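Local coordinates for protein glutaredoxin (Methanosarcina acetivorans, PDB 5CAX) that is a glutaredoxin-like enzyme, named methanoredoxin, that reduces protein disulfides in a coenzyme M-dependent manner and probably takes part in electron transfer, at residues R19-M24 against L81-A86; Y25-C30 against V74-T79. One frame throughout, in Å; residues are numbered along the deposited sequence.

Overall arrangement
Both contacts pair the first strand, 22-26, with the antiparallel strand 78-81 beside it, one at each end of the pairing, with centres about 15 Å apart. Contact 1 (19-24 against 81-86) is partly buried: two aliphatic side chains lie inside, while its outer edge is polar, with a salt bridge, a side-chain amide and a water at the hairpin turn. Contact 2 (25-30 against 74-79) is buried and joins backbone pairing to aromatic packing; there strand 22-26 runs out into the cysteine loop and strand 78-81 is entered from the cis-proline loop, the two meeting at a cadmium ion. Thr79 bridges the two contacts, its side chain touching Ile22 and Met24.

Contact 1. Residues R19-M24 against L81-A86; sequences RGKIVM and LNDEKA. With ACY (acetic acid), chain H.
The carbonyl oxygen of Lys21 gathers three partners: Asn82 N donates to Lys21 O at 2.9 Å, Leu81 CA brings a CH to it, and a water that accepts from Asp83 N adds a weak bond. This closes one end of the antiparallel pairing in the thioredoxin-fold sheet, where strands 78-81 and 85-88 meet in a hairpin with a classic beta bulge, Glu84 and Lys85 both facing Leu81. Asn82 also turns its side chain back, and Lys21 N donates to Asn82 OD1 at 3.1 Å, almost in line with the amide C=O (169°). Replacing Asn82 by alanine removes the amide, which would probably leave Lys21 N without this acceptor and the preceding loop less firmly fixed. Gly20 suits its place: its phi is positive (86°), and a CB would crowd Asn82 OD1. Inward of this polar edge, Ile22 and Leu81 form a non-hydrogen-bonded pair, side by side with Ile22 CG2 3.6 Å from Leu81 CD2; Leu99 and Ala98 of helix 92-99 pack on Ile22 and Leu81 respectively. At the surface, the long, extended Lys21 spans to the turn carboxylate, where Lys21 NZ forms a salt bridge with the syn lone pair of Asp83 OD2 at 2.8 Å.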
loop_
_atom_site.group_PDB
_atom_site.type_symbol
_atom_site.label_atom_id
_atom_site.label_comp_id
_atom_site.label_asym_id
_atom_site.label_seq_id
_atom_site.Cartn_x
_atom_site.Cartn_y
_atom_site.Cartn_z
ATOM N N ARG A 19 1.353 0.825 14.170
ATOM C CA ARG A 19 1.053 2.193 13.791
ATOM C C ARG A 19 -0.212 2.215 12.948
ATOM O O ARG A 19 -0.254 2.854 11.906
ATOM C CB ARG A 19 2.224 2.813 13.030
ATOM C CG ARG A 19 3.458 2.909 13.872
ATOM C CD ARG A 19 3.233 3.825 15.047
ATOM N NE ARG A 19 4.348 3.702 15.974
ATOM C CZ ARG A 19 5.448 4.447 15.943
ATOM N NH1 ARG A 19 5.589 5.398 15.030
ATOM N NH2 ARG A 19 6.408 4.239 16.836
ATOM N N GLY A 20 -1.218 1.456 13.375
ATOM C CA GLY A 20 -2.507 1.458 12.720
ATOM C C GLY A 20 -2.584 0.501 11.560
ATOM O O GLY A 20 -1.760 -0.387 11.408
ATOM N N LYS A 21 -3.576 0.712 10.714
ATOM C CA LYS A 21 -3.798 -0.135 9.552
ATOM C C LYS A 21 -3.136 0.475 8.304
ATOM O O LYS A 21 -3.474 1.579 7.853
ATOM C CB LYS A 21 -5.305 -0.344 9.343
ATOM C CG LYS A 21 -5.678 -1.447 8.387
ATOM C CD LYS A 21 -7.163 -1.692 8.468
ATOM C CE LYS A 21 -7.613 -2.690 7.453
ATOM N NZ LYS A 21 -9.054 -2.882 7.531
ATOM N N ILE A 22 -2.133 -0.224 7.800
ATOM C CA ILE A 22 -1.363 0.276 6.685
ATOM C C ILE A 22 -1.420 -0.784 5.601
ATOM O O ILE A 22 -0.947 -1.904 5.805
ATOM C CB ILE A 22 0.099 0.559 7.043
ATOM C CG1 ILE A 22 0.212 1.212 8.421
ATOM C CG2 ILE A 22 0.749 1.357 5.925
ATOM C CD1 ILE A 22 1.618 1.352 8.932
ATOM N N VAL A 23 -2.008 -0.434 4.459
ATOM C CA VAL A 23 -2.100 -1.347 3.335
ATOM C C VAL A 23 -1.595 -0.679 2.059
ATOM O O VAL A 23 -2.136 0.337 1.628
ATOM C CB VAL A 23 -3.562 -1.852 3.145
ATOM C CG1 VAL A 23 -3.619 -2.905 2.064
ATOM C CG2 VAL A 23 -4.115 -2.372 4.463
ATOM N N MET A 24 -0.553 -1.240 1.455
ATOM C CA MET A 24 -0.046 -0.688 0.204
ATOM C C MET A 24 -0.443 -1.502 -1.020
ATOM O O MET A 24 -0.219 -2.713 -1.077
ATOM C CB MET A 24 1.473 -0.564 0.251
ATOM C CG MET A 24 2.079 0.222 -0.925
ATOM S SD MET A 24 3.750 -0.348 -1.308
ATOM C CE MET A 24 3.421 -1.889 -2.186
ATOM N N LEU A 81 -4.487 4.335 4.787
ATOM C CA LEU A 81 -4.305 4.349 6.236
ATOM C C LEU A 81 -5.637 4.370 6.992
ATOM O O LEU A 81 -6.469 5.257 6.798
ATOM C CB LEU A 81 -3.425 5.531 6.669
ATOM C CG LEU A 81 -2.094 5.627 5.903
ATOM C CD1 LEU A 81 -1.232 6.738 6.441
ATOM C CD2 LEU A 81 -1.347 4.322 5.952
ATOM N N ASN A 82 -5.808 3.355 7.849
ATOM C CA ASN A 82 -6.980 3.191 8.722
ATOM C C ASN A 82 -8.270 3.112 7.950
ATOM O O ASN A 82 -9.322 3.435 8.480
ATOM C CB ASN A 82 -7.057 4.328 9.736
ATOM C CG ASN A 82 -5.805 4.430 10.565
ATOM O OD1 ASN A 82 -5.042 3.478 10.646
ATOM N ND2 ASN A 82 -5.585 5.583 11.184
ATOM N N ASP A 83 -8.184 2.679 6.699
ATOM C CA ASP A 83 -9.335 2.679 5.818
ATOM C C ASP A 83 -9.800 4.127 5.628
ATOM O O ASP A 83 -10.932 4.357 5.255
ATOM C CB ASP A 83 -10.489 1.788 6.363
ATOM C CG ASP A 83 -10.162 0.296 6.321
ATOM O OD1 ASP A 83 -9.785 -0.236 5.255
ATOM O OD2 ASP A 83 -10.273 -0.363 7.367
ATOM N N GLU A 84 -8.913 5.100 5.845
ATOM C CA GLU A 84 -9.338 6.500 5.793
ATOM C C GLU A 84 -8.538 7.430 4.876
ATOM O O GLU A 84 -9.110 8.140 4.035
ATOM C CB GLU A 84 -9.282 7.077 7.203
ATOM C CG GLU A 84 -10.239 6.416 8.128
ATOM C CD GLU A 84 -10.156 6.941 9.555
ATOM O OE1 GLU A 84 -9.171 7.647 9.873
ATOM O OE2 GLU A 84 -11.074 6.638 10.359
ATOM N N LYS A 85 -7.223 7.407 5.026
ATOM C CA LYS A 85 -6.368 8.319 4.284
ATOM C C LYS A 85 -5.576 7.528 3.257
ATOM O O LYS A 85 -5.271 6.357 3.452
ATOM C CB LYS A 85 -5.422 9.113 5.211
ATOM C CG LYS A 85 -6.119 10.066 6.189
ATOM C CD LYS A 85 -5.194 10.458 7.360
ATOM C CE LYS A 85 -4.856 9.265 8.274
ATOM N NZ LYS A 85 -4.211 9.637 9.583
ATOM N N ALA A 86 -5.261 8.174 2.151
ATOM C CA ALA A 86 -4.440 7.553 1.140
ATOM C C ALA A 86 -3.256 8.462 0.790
ATOM O O ALA A 86 -3.361 9.676 0.761
ATOM C CB ALA A 86 -5.263 7.219 -0.093
HETATM C C ACY H . -7.448 9.170 12.885
HETATM O O ACY H . -8.595 8.713 13.090
HETATM O OXT ACY H . -6.513 8.514 12.370
HETATM C CH3 ACY H . -7.175 10.593 13.282
HETATM O O HOH W 1 -6.020 0.952 6.151
#

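Contact 2. Residues Y25-C30 against V74-T79; sequences YGLSTC and VSFPTT. With CD (cadmium ion), chain G.
With CG set anti to its carbonyl carbon (chi1 -56°), Phe76 swings its ring toward strand 22-26, and Leu27, with the same kind of first torsion (chi1 -53°), reaches over one face of it. The two side chains cross at about a right angle, and Leu27 CD2 makes a CH-pi contact 4.2 Å from the centroid of the Phe76 ring, offset toward the rim. At the ring's edge and in its plane, Phe76 CD1 lies 3.6 Å from Tyr25 O. Large apolar side chains suit this place, since Val52 and Ile64 also pack on Phe76.

Tyr25 and Thr78 form an antiparallel hydrogen-bonded pair: Tyr25 N donates to Thr78 O at 2.9 Å, nearly straight, and Thr78 N returns a bond to Tyr25 O at 3.2 Å. A tyrosine suits its position because its ring packs on Gln66 and Val67 of helix 57-70 while its OH bonds Asp7 O. Thr78 also anchors the loop before it, as Thr78 OG1 donates to Ser75 O at 2.6 Å. The peptide before Pro77 is cis, and the carbonyl just ahead of it joins the metal site: cadmium is bound by Phe76 O at 2.6 Å and by Cys30 SG at 2.7 Å, with Cys33 completing the site. Cys30 and Cys33 form a CXXC motif, with Cys30 at the N-cap of helix 31-43; set against a cis-proline loop, this is the active-site arrangement of thioredoxin-fold oxidoreductases.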
loop_
_atom_site.group_PDB
_atom_site.type_symbol
_atom_site.label_atom_id
_atom_site.label_comp_id
_atom_site.label_asym_id
_atom_site.label_seq_id
_atom_site.Cartn_x
_atom_site.Cartn_y
_atom_site.Cartn_z
ATOM N N TYR A 25 -1.032 -0.825 -2.002
ATOM C CA TYR A 25 -1.335 -1.452 -3.272
ATOM C C TYR A 25 -0.286 -1.048 -4.273
ATOM O O TYR A 25 -0.017 0.141 -4.453
ATOM C CB TYR A 25 -2.737 -1.072 -3.749
ATOM C CG TYR A 25 -3.841 -1.565 -2.828
ATOM C CD1 TYR A 25 -4.595 -2.689 -3.152
ATOM C CD2 TYR A 25 -4.126 -0.908 -1.635
ATOM C CE1 TYR A 25 -5.609 -3.148 -2.313
ATOM C CE2 TYR A 25 -5.139 -1.357 -0.781
ATOM C CZ TYR A 25 -5.873 -2.476 -1.124
ATOM O OH TYR A 25 -6.869 -2.921 -0.277
ATOM N N GLY A 26 0.349 -2.031 -4.902
ATOM C CA GLY A 26 1.372 -1.725 -5.884
ATOM C C GLY A 26 1.377 -2.635 -7.094
ATOM O O GLY A 26 0.552 -3.557 -7.215
ATOM N N LEU A 27 2.318 -2.372 -8.002
ATOM C CA LEU A 27 2.572 -3.273 -9.120
ATOM C C LEU A 27 3.956 -3.872 -8.928
ATOM O O LEU A 27 4.892 -3.143 -8.597
ATOM C CB LEU A 27 2.468 -2.529 -10.449
ATOM C CG LEU A 27 1.152 -1.764 -10.625
ATOM C CD1 LEU A 27 1.188 -0.871 -11.870
ATOM C CD2 LEU A 27 -0.061 -2.691 -10.620
ATOM N N SER A 28 4.079 -5.190 -9.108
ATOM C CA SER A 28 5.337 -5.910 -8.826
ATOM C C SER A 28 6.444 -5.504 -9.793
ATOM O O SER A 28 7.631 -5.733 -9.543
ATOM C CB SER A 28 5.143 -7.429 -8.887
ATOM O OG SER A 28 5.103 -7.885 -10.223
ATOM N N THR A 29 6.032 -4.902 -10.900
ATOM C CA THR A 29 6.926 -4.584 -11.995
ATOM C C THR A 29 7.339 -3.117 -12.010
ATOM O O THR A 29 7.879 -2.642 -12.997
ATOM C CB THR A 29 6.258 -4.899 -13.340
ATOM O OG1 THR A 29 5.059 -4.116 -13.463
ATOM C CG2 THR A 29 5.909 -6.390 -13.434
ATOM N N CYS A 30 7.037 -2.393 -10.938
ATOM C CA CYS A 30 7.357 -0.981 -10.896
ATOM C C CYS A 30 8.304 -0.604 -9.749
ATOM O O CYS A 30 8.090 -1.002 -8.601
ATOM C CB CYS A 30 6.081 -0.164 -10.803
ATOM S SG CYS A 30 6.450 1.573 -10.772
ATOM N N VAL A 74 -6.385 5.984 -9.889
ATOM C CA VAL A 74 -6.029 4.572 -9.791
ATOM C C VAL A 74 -4.577 4.414 -10.220
ATOM O O VAL A 74 -4.262 3.675 -11.154
ATOM C CB VAL A 74 -6.961 3.652 -10.623
ATOM C CG1 VAL A 74 -6.842 2.212 -10.128
ATOM C CG2 VAL A 74 -8.412 4.109 -10.504
ATOM N N SER A 75 -3.697 5.201 -9.621
ATOM C CA SER A 75 -2.285 5.047 -9.934
ATOM C C SER A 75 -1.644 4.288 -8.784
ATOM O O SER A 75 -2.198 4.224 -7.685
ATOM C CB SER A 75 -1.594 6.401 -10.151
ATOM O OG SER A 75 -1.521 7.120 -8.937
ATOM N N PHE A 76 -0.476 3.714 -9.023
ATOM C CA PHE A 76 0.190 2.954 -7.968
ATOM C C PHE A 76 1.582 3.550 -7.827
ATOM O O PHE A 76 2.186 3.905 -8.844
ATOM C CB PHE A 76 0.227 1.460 -8.302
ATOM C CG PHE A 76 -1.135 0.868 -8.558
ATOM C CD1 PHE A 76 -1.921 0.405 -7.509
ATOM C CD2 PHE A 76 -1.644 0.793 -9.851
ATOM C CE1 PHE A 76 -3.183 -0.127 -7.732
ATOM C CE2 PHE A 76 -2.908 0.263 -10.086
ATOM C CZ PHE A 76 -3.677 -0.199 -9.023
ATOM N N PRO A 77 2.106 3.636 -6.586
ATOM C CA PRO A 77 1.465 3.102 -5.368
ATOM C C PRO A 77 0.351 3.944 -4.701
ATOM O O PRO A 77 0.348 5.182 -4.657
ATOM C CB PRO A 77 2.650 2.965 -4.410
ATOM C CG PRO A 77 3.598 4.089 -4.832
ATOM C CD PRO A 77 3.442 4.206 -6.313
ATOM N N THR A 78 -0.606 3.222 -4.146
ATOM C CA THR A 78 -1.600 3.834 -3.280
ATOM C C THR A 78 -1.558 3.155 -1.904
ATOM O O THR A 78 -1.853 1.969 -1.784
ATOM C CB THR A 78 -3.006 3.771 -3.930
ATOM O OG1 THR A 78 -2.950 4.417 -5.215
ATOM C CG2 THR A 78 -4.054 4.479 -3.064
ATOM N N THR A 79 -1.097 3.893 -0.891
ATOM C CA THR A 79 -1.123 3.416 0.491
ATOM C C THR A 79 -2.324 3.931 1.305
ATOM O O THR A 79 -2.501 5.133 1.488
ATOM C CB THR A 79 0.127 3.784 1.240
ATOM O OG1 THR A 79 1.266 3.369 0.476
ATOM C CG2 THR A 79 0.105 3.083 2.618
HETATM CD CD CD G . 4.140 2.327 -9.556
#